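Local coordinates for protein rifamycin polyketide synthase (Amycolatopsis mediterranei, PDB 4LN9) that probably removes water from a polyketide intermediate, acting as the dehydratase domain of the terminal module in the assembly line that makes rifamycin, at residues T215-A220 with L243-V248; P39-V44 with V84-R89. All coordinates share one frame; numbering follows the deposited sequence.

The dehydratase has a double hotdog fold, and each contact packs one of its two hotdog helices against a strand segment. In interaction 2, helix 80-93 packs against strand 41-47 and the turn before it. In interaction 1, helix 236-251 packs against strand 214-220. The strands of both contacts belong to the antiparallel framework that runs through the two halves. Along the chain the contacts come in series, interaction 2 first. Their centres are 25 Å apart, on opposite sides of the centre of the chain, and their nearest atoms are about 7 Å apart without touching. Each contact thus ties one helix to a strand of its own half. Helix 80-93 also touches strand 263-272, so the halves are not packed separately.

Interaction 1. Residues T215-A220 with L243-V248; sequences TFAEIA and LHSTMV
Thr215 and Ala217 of strand 214-220 meet Ser245 and Thr246 of helix 236-251, the central helix of the second hotdog in this double hotdog fold. The helix crosses the strand steeply, at 111° between their N-to-C directions, and the axes of the two short segments approach to 8.4 Å. The side chains between them are small.

Thr215 starts the contact with both of its branches. CG2 lies anti to the backbone N (chi1 of OG1 -59°) and comes 3.9 Å from Ser245 OG. The other branch, OG1, is 4.0 Å from Thr246 CG2, and the two threonine side chains cross at about a right angle. This is van der Waals packing. Phe216 turns its side chain the other way, and its ring meets Phe165. Ala217 faces the helix again. Its CB sits 3.8 Å from Ser245 CB, methyl against methylene, with Ser245 OG a little farther off. Ile219 also points its CB toward the helix, but its side chain rests on Val282 and Ala200. The alternation is that of a strand with one face under the helix. The same strand pairs with strands 279-285 and 201-207.

On the helix side, the hydroxyls bond back to carbonyls three residues earlier in the helix. Ser245 OG hydrogen-bonds to Ala242 O, so this buried hydroxyl is satisfied while its CB packs on Ala217. Thr246 OG1 donates to Leu243 O at 2.7 Å, with a C=O...OG1 angle of 168°. That bond fixes the rotation of Thr246 and leaves CG2 beside Thr215 OG1.

Interaction 2. Residues P39-V44 with V84-R89; sequences PLLGAV and VELAVR
Leu40 and Leu41 close on Leu86 of helix 80-93, the central helix of the first hotdog. A single methyl of Leu86, CD2, meets both leucines. It comes 3.9 Å from Leu40 CB and 3.8 Å from Leu41 CD2, and is also close to Leu41 CG. Leu86 CG stands anti to the carbonyl carbon (chi1 -60°). Its chi2 places CD1 anti to CA and turns the second branch, CD2, toward Leu40 and Leu41. Leu40 and Leu41 adopt nearly the same side-chain conformation, yet they approach differently. Leu40 crosses Leu86 at about a right angle and touches mainly through CB. Leu41 lies at a slant to it and uses its branched end.

The other branch of Leu41, CD1, reaches Arg89 CG at 3.9 Å. Arg89 CG is anti to the backbone N (chi1 169°), and the chain then bends at chi2, 68°. The guanidinium group continues to a salt bridge from NH1 to Glu93 and a hydrogen bond from NH2 to Ala36 O. Just beyond Leu41, Gly42 and Ala43 form a classic beta bulge opposite Thr56.

The contact between 39-44 and 84-89 is therefore apolar. It rests on shape and burial, with no directional bond between the segments. Arg89 serves both sides of this chemistry: its methylenes pack on Leu41, and its charged end is met by Glu93 and Ala36.

Interaction 1. Residues T215-A220 with L243-V248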
loop_
_atom_site.group_PDB
_atom_site.type_symbol
_atom_site.label_atom_id
_atom_site.label_comp_id
_atom_site.label_asym_id
_atom_site.label_seq_id
_atom_site.Cartn_x
_atom_site.Cartn_y
_atom_site.Cartn_z
ATOM N N THR A 215 -5.097 -33.455 -24.863
ATOM C CA THR A 215 -6.165 -33.736 -23.909
ATOM C C THR A 215 -7.291 -32.716 -24.058
ATOM O O THR A 215 -7.056 -31.510 -24.004
ATOM C CB THR A 215 -5.644 -33.695 -22.459
ATOM O OG1 THR A 215 -4.592 -34.655 -22.298
ATOM C CG2 THR A 215 -6.762 -34.002 -21.475
ATOM N N PHE A 216 -8.509 -33.209 -24.265
ATOM C CA PHE A 216 -9.689 -32.354 -24.343
ATOM C C PHE A 216 -10.567 -32.574 -23.116
ATOM O O PHE A 216 -10.643 -33.687 -22.597
ATOM C CB PHE A 216 -10.478 -32.668 -25.617
ATOM C CG PHE A 216 -9.687 -32.475 -26.879
ATOM C CD1 PHE A 216 -9.386 -31.202 -27.332
ATOM C CD2 PHE A 216 -9.154 -33.564 -27.554
ATOM C CE1 PHE A 216 -8.624 -31.016 -28.470
ATOM C CE2 PHE A 216 -8.413 -33.385 -28.708
ATOM C CZ PHE A 216 -8.126 -32.109 -29.153
ATOM N N ALA A 217 -11.168 -31.507 -22.601
ATOM C CA ALA A 217 -12.009 -31.641 -21.419
ATOM C C ALA A 217 -13.118 -30.605 -21.372
ATOM O O ALA A 217 -12.990 -29.511 -21.923
ATOM C CB ALA A 217 -11.169 -31.583 -20.153
ATOM N N GLU A 218 -14.234 -30.985 -20.756
ATOM C CA GLU A 218 -15.212 -30.012 -20.304
ATOM C C GLU A 218 -15.055 -29.782 -18.813
ATOM O O GLU A 218 -14.907 -30.725 -18.034
ATOM C CB GLU A 218 -16.635 -30.471 -20.639
ATOM C CG GLU A 218 -16.905 -30.567 -22.135
ATOM C CD GLU A 218 -18.356 -30.867 -22.472
ATOM O OE1 GLU A 218 -19.250 -30.492 -21.680
ATOM O OE2 GLU A 218 -18.608 -31.356 -23.595
ATOM N N ILE A 219 -14.971 -28.508 -18.444
ATOM C CA ILE A 219 -14.748 -28.115 -17.064
ATOM C C ILE A 219 -15.927 -27.258 -16.633
ATOM O O ILE A 219 -16.377 -26.395 -17.385
ATOM C CB ILE A 219 -13.469 -27.266 -16.929
ATOM C CG1 ILE A 219 -12.324 -27.878 -17.740
ATOM C CG2 ILE A 219 -13.085 -27.100 -15.466
ATOM C CD1 ILE A 219 -11.832 -29.205 -17.203
ATOM N N ALA A 220 -16.517 -27.596 -15.492
ATOM C CA ALA A 220 -17.593 -26.790 -14.934
ATOM C C ALA A 220 -17.483 -26.757 -13.416
ATOM O O ALA A 220 -17.363 -27.799 -12.774
ATOM C CB ALA A 220 -18.944 -27.346 -15.357
ATOM N N LEU A 243 -6.201 -27.485 -16.236
ATOM C CA LEU A 243 -4.867 -28.061 -16.376
ATOM C C LEU A 243 -4.758 -29.459 -15.762
ATOM O O LEU A 243 -4.062 -30.324 -16.296
ATOM C CB LEU A 243 -3.814 -27.129 -15.771
ATOM C CG LEU A 243 -3.574 -25.810 -16.510
ATOM C CD1 LEU A 243 -2.862 -24.814 -15.609
ATOM C CD2 LEU A 243 -2.783 -26.043 -17.789
ATOM N N HIS A 244 -5.444 -29.683 -14.644
ATOM C CA HIS A 244 -5.343 -30.971 -13.959
ATOM C C HIS A 244 -6.201 -32.060 -14.560
ATOM O O HIS A 244 -5.965 -33.243 -14.303
ATOM C CB HIS A 244 -5.528 -30.839 -12.442
ATOM C CG HIS A 244 -6.971 -30.698 -11.995
ATOM N ND1 HIS A 244 -7.337 -29.831 -11.031
ATOM C CD2 HIS A 244 -8.077 -31.519 -12.217
ATOM C CE1 HIS A 244 -8.641 -30.004 -10.740
ATOM N NE2 HIS A 244 -9.098 -31.026 -11.480
ATOM N N SER A 245 -6.926 -31.699 -15.623
ATOM C CA SER A 245 -7.561 -32.691 -16.487
ATOM C C SER A 245 -6.553 -33.691 -17.058
ATOM O O SER A 245 -6.870 -34.868 -17.232
ATOM C CB SER A 245 -8.330 -32.006 -17.621
ATOM O OG SER A 245 -7.441 -31.449 -18.573
ATOM N N THR A 246 -5.322 -33.236 -17.274
ATOM C CA THR A 246 -4.254 -34.112 -17.757
ATOM C C THR A 246 -3.906 -35.191 -16.736
ATOM O O THR A 246 -3.540 -36.310 -17.099
ATOM C CB THR A 246 -2.977 -33.321 -18.111
ATOM O OG1 THR A 246 -2.572 -32.526 -16.988
ATOM C CG2 THR A 246 -3.223 -32.418 -19.310
ATOM N N MET A 247 -3.983 -34.833 -15.457
ATOM C CA MET A 247 -3.701 -35.766 -14.373
ATOM C C MET A 247 -4.885 -36.699 -14.159
ATOM O O MET A 247 -4.719 -37.913 -14.038
ATOM C CB MET A 247 -3.411 -35.007 -13.077
ATOM C CG MET A 247 -2.019 -34.406 -13.002
ATOM S SD MET A 247 -1.930 -33.056 -11.811
ATOM C CE MET A 247 -2.800 -33.774 -10.420
ATOM N N VAL A 248 -6.077 -36.117 -14.077
ATOM C CA VAL A 248 -7.309 -36.893 -14.062
ATOM C C VAL A 248 -7.323 -37.912 -15.198
ATOM O O VAL A 248 -7.635 -39.084 -14.988
ATOM C CB VAL A 248 -8.551 -35.988 -14.172
ATOM C CG1 VAL A 248 -9.787 -36.820 -14.476
ATOM C CG2 VAL A 248 -8.739 -35.190 -12.891
#

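Interaction 2. Residues P39-V44 with V84-R89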
loop_
_atom_site.group_PDB
_atom_site.type_symbol
_atom_site.label_atom_id
_atom_site.label_comp_id
_atom_site.label_asym_id
_atom_site.label_seq_id
_atom_site.Cartn_x
_atom_site.Cartn_y
_atom_site.Cartn_z
ATOM N N PRO A 39 -12.295 -11.239 -4.951
ATOM C CA PRO A 39 -12.593 -12.135 -3.829
ATOM C C PRO A 39 -11.364 -12.545 -3.011
ATOM O O PRO A 39 -11.517 -13.129 -1.937
ATOM C CB PRO A 39 -13.216 -13.367 -4.503
ATOM C CG PRO A 39 -13.614 -12.916 -5.872
ATOM C CD PRO A 39 -12.630 -11.853 -6.253
ATOM N N LEU A 40 -10.164 -12.301 -3.530
ATOM C CA LEU A 40 -8.943 -12.697 -2.824
ATOM C C LEU A 40 -8.107 -11.511 -2.344
ATOM O O LEU A 40 -7.018 -11.698 -1.802
ATOM C CB LEU A 40 -8.079 -13.616 -3.691
ATOM C CG LEU A 40 -8.659 -14.988 -4.041
ATOM C CD1 LEU A 40 -7.774 -15.695 -5.056
ATOM C CD2 LEU A 40 -8.831 -15.834 -2.788
ATOM N N LEU A 41 -8.507 -10.309 -2.749
ATOM C CA LEU A 41 -7.694 -9.119 -2.520
ATOM C C LEU A 41 -8.539 -8.066 -1.822
ATOM O O LEU A 41 -9.715 -7.896 -2.141
ATOM C CB LEU A 41 -7.174 -8.560 -3.845
ATOM C CG LEU A 41 -6.158 -9.407 -4.615
ATOM C CD1 LEU A 41 -5.841 -8.770 -5.959
ATOM C CD2 LEU A 41 -4.889 -9.607 -3.799
ATOM N N GLY A 42 -7.931 -7.344 -0.889
ATOM C CA GLY A 42 -8.668 -6.392 -0.066
ATOM C C GLY A 42 -8.567 -4.975 -0.595
ATOM O O GLY A 42 -9.580 -4.305 -0.794
ATOM N N ALA A 43 -7.344 -4.483 -0.737
ATOM C CA ALA A 43 -7.146 -3.089 -1.102
ATOM C C ALA A 43 -6.065 -2.964 -2.163
ATOM O O ALA A 43 -5.274 -3.882 -2.366
ATOM C CB ALA A 43 -6.788 -2.264 0.124
ATOM N N VAL A 44 -6.153 -1.901 -2.959
ATOM C CA VAL A 44 -5.055 -1.533 -3.844
ATOM C C VAL A 44 -4.669 -0.095 -3.540
ATOM O O VAL A 44 -5.528 0.723 -3.214
ATOM C CB VAL A 44 -5.472 -1.645 -5.325
ATOM C CG1 VAL A 44 -6.780 -0.906 -5.567
ATOM C CG2 VAL A 44 -4.374 -1.108 -6.232
ATOM N N VAL A 84 -1.472 -16.856 -10.277
ATOM C CA VAL A 84 -1.661 -16.355 -11.637
ATOM C C VAL A 84 -2.788 -15.326 -11.710
ATOM O O VAL A 84 -2.628 -14.262 -12.311
ATOM C CB VAL A 84 -1.948 -17.502 -12.629
ATOM C CG1 VAL A 84 -2.407 -16.948 -13.970
ATOM C CG2 VAL A 84 -0.715 -18.374 -12.802
ATOM N N GLU A 85 -3.912 -15.629 -11.065
ATOM C CA GLU A 85 -5.061 -14.723 -11.063
ATOM C C GLU A 85 -4.729 -13.406 -10.365
ATOM O O GLU A 85 -5.118 -12.333 -10.826
ATOM C CB GLU A 85 -6.284 -15.385 -10.409
ATOM C CG GLU A 85 -7.341 -14.408 -9.895
ATOM C CD GLU A 85 -8.234 -13.850 -10.995
ATOM O OE1 GLU A 85 -8.122 -14.312 -12.151
ATOM O OE2 GLU A 85 -9.043 -12.941 -10.705
ATOM N N LEU A 86 -4.032 -13.496 -9.238
ATOM C CA LEU A 86 -3.587 -12.306 -8.526
ATOM C C LEU A 86 -2.698 -11.448 -9.418
ATOM O O LEU A 86 -2.850 -10.227 -9.471
ATOM C CB LEU A 86 -2.838 -12.699 -7.253
ATOM C CG LEU A 86 -3.659 -13.513 -6.251
ATOM C CD1 LEU A 86 -2.836 -13.844 -5.015
ATOM C CD2 LEU A 86 -4.934 -12.773 -5.874
ATOM N N ALA A 87 -1.749 -12.092 -10.091
ATOM C CA ALA A 87 -0.784 -11.387 -10.926
ATOM C C ALA A 87 -1.493 -10.681 -12.071
ATOM O O ALA A 87 -1.248 -9.505 -12.333
ATOM C CB ALA A 87 0.261 -12.353 -11.464
ATOM N N VAL A 88 -2.422 -11.379 -12.714
ATOM C CA VAL A 88 -3.112 -10.794 -13.850
ATOM C C VAL A 88 -4.108 -9.706 -13.446
ATOM O O VAL A 88 -4.205 -8.680 -14.118
ATOM C CB VAL A 88 -3.796 -11.860 -14.720
ATOM C CG1 VAL A 88 -4.695 -11.198 -15.754
ATOM C CG2 VAL A 88 -2.747 -12.737 -15.392
ATOM N N ARG A 89 -4.681 -9.828 -12.247
ATOM C CA ARG A 89 -5.533 -8.762 -11.714
ATOM C C ARG A 89 -4.734 -7.490 -11.454
ATOM O O ARG A 89 -5.177 -6.390 -11.779
ATOM C CB ARG A 89 -6.254 -9.206 -10.436
ATOM C CG ARG A 89 -6.939 -8.071 -9.681
ATOM C CD ARG A 89 -8.127 -7.509 -10.451
ATOM N NE ARG A 89 -8.867 -6.504 -9.686
ATOM C CZ ARG A 89 -8.610 -5.199 -9.718
ATOM N NH1 ARG A 89 -7.613 -4.735 -10.458
ATOM N NH2 ARG A 89 -9.349 -4.357 -9.008
#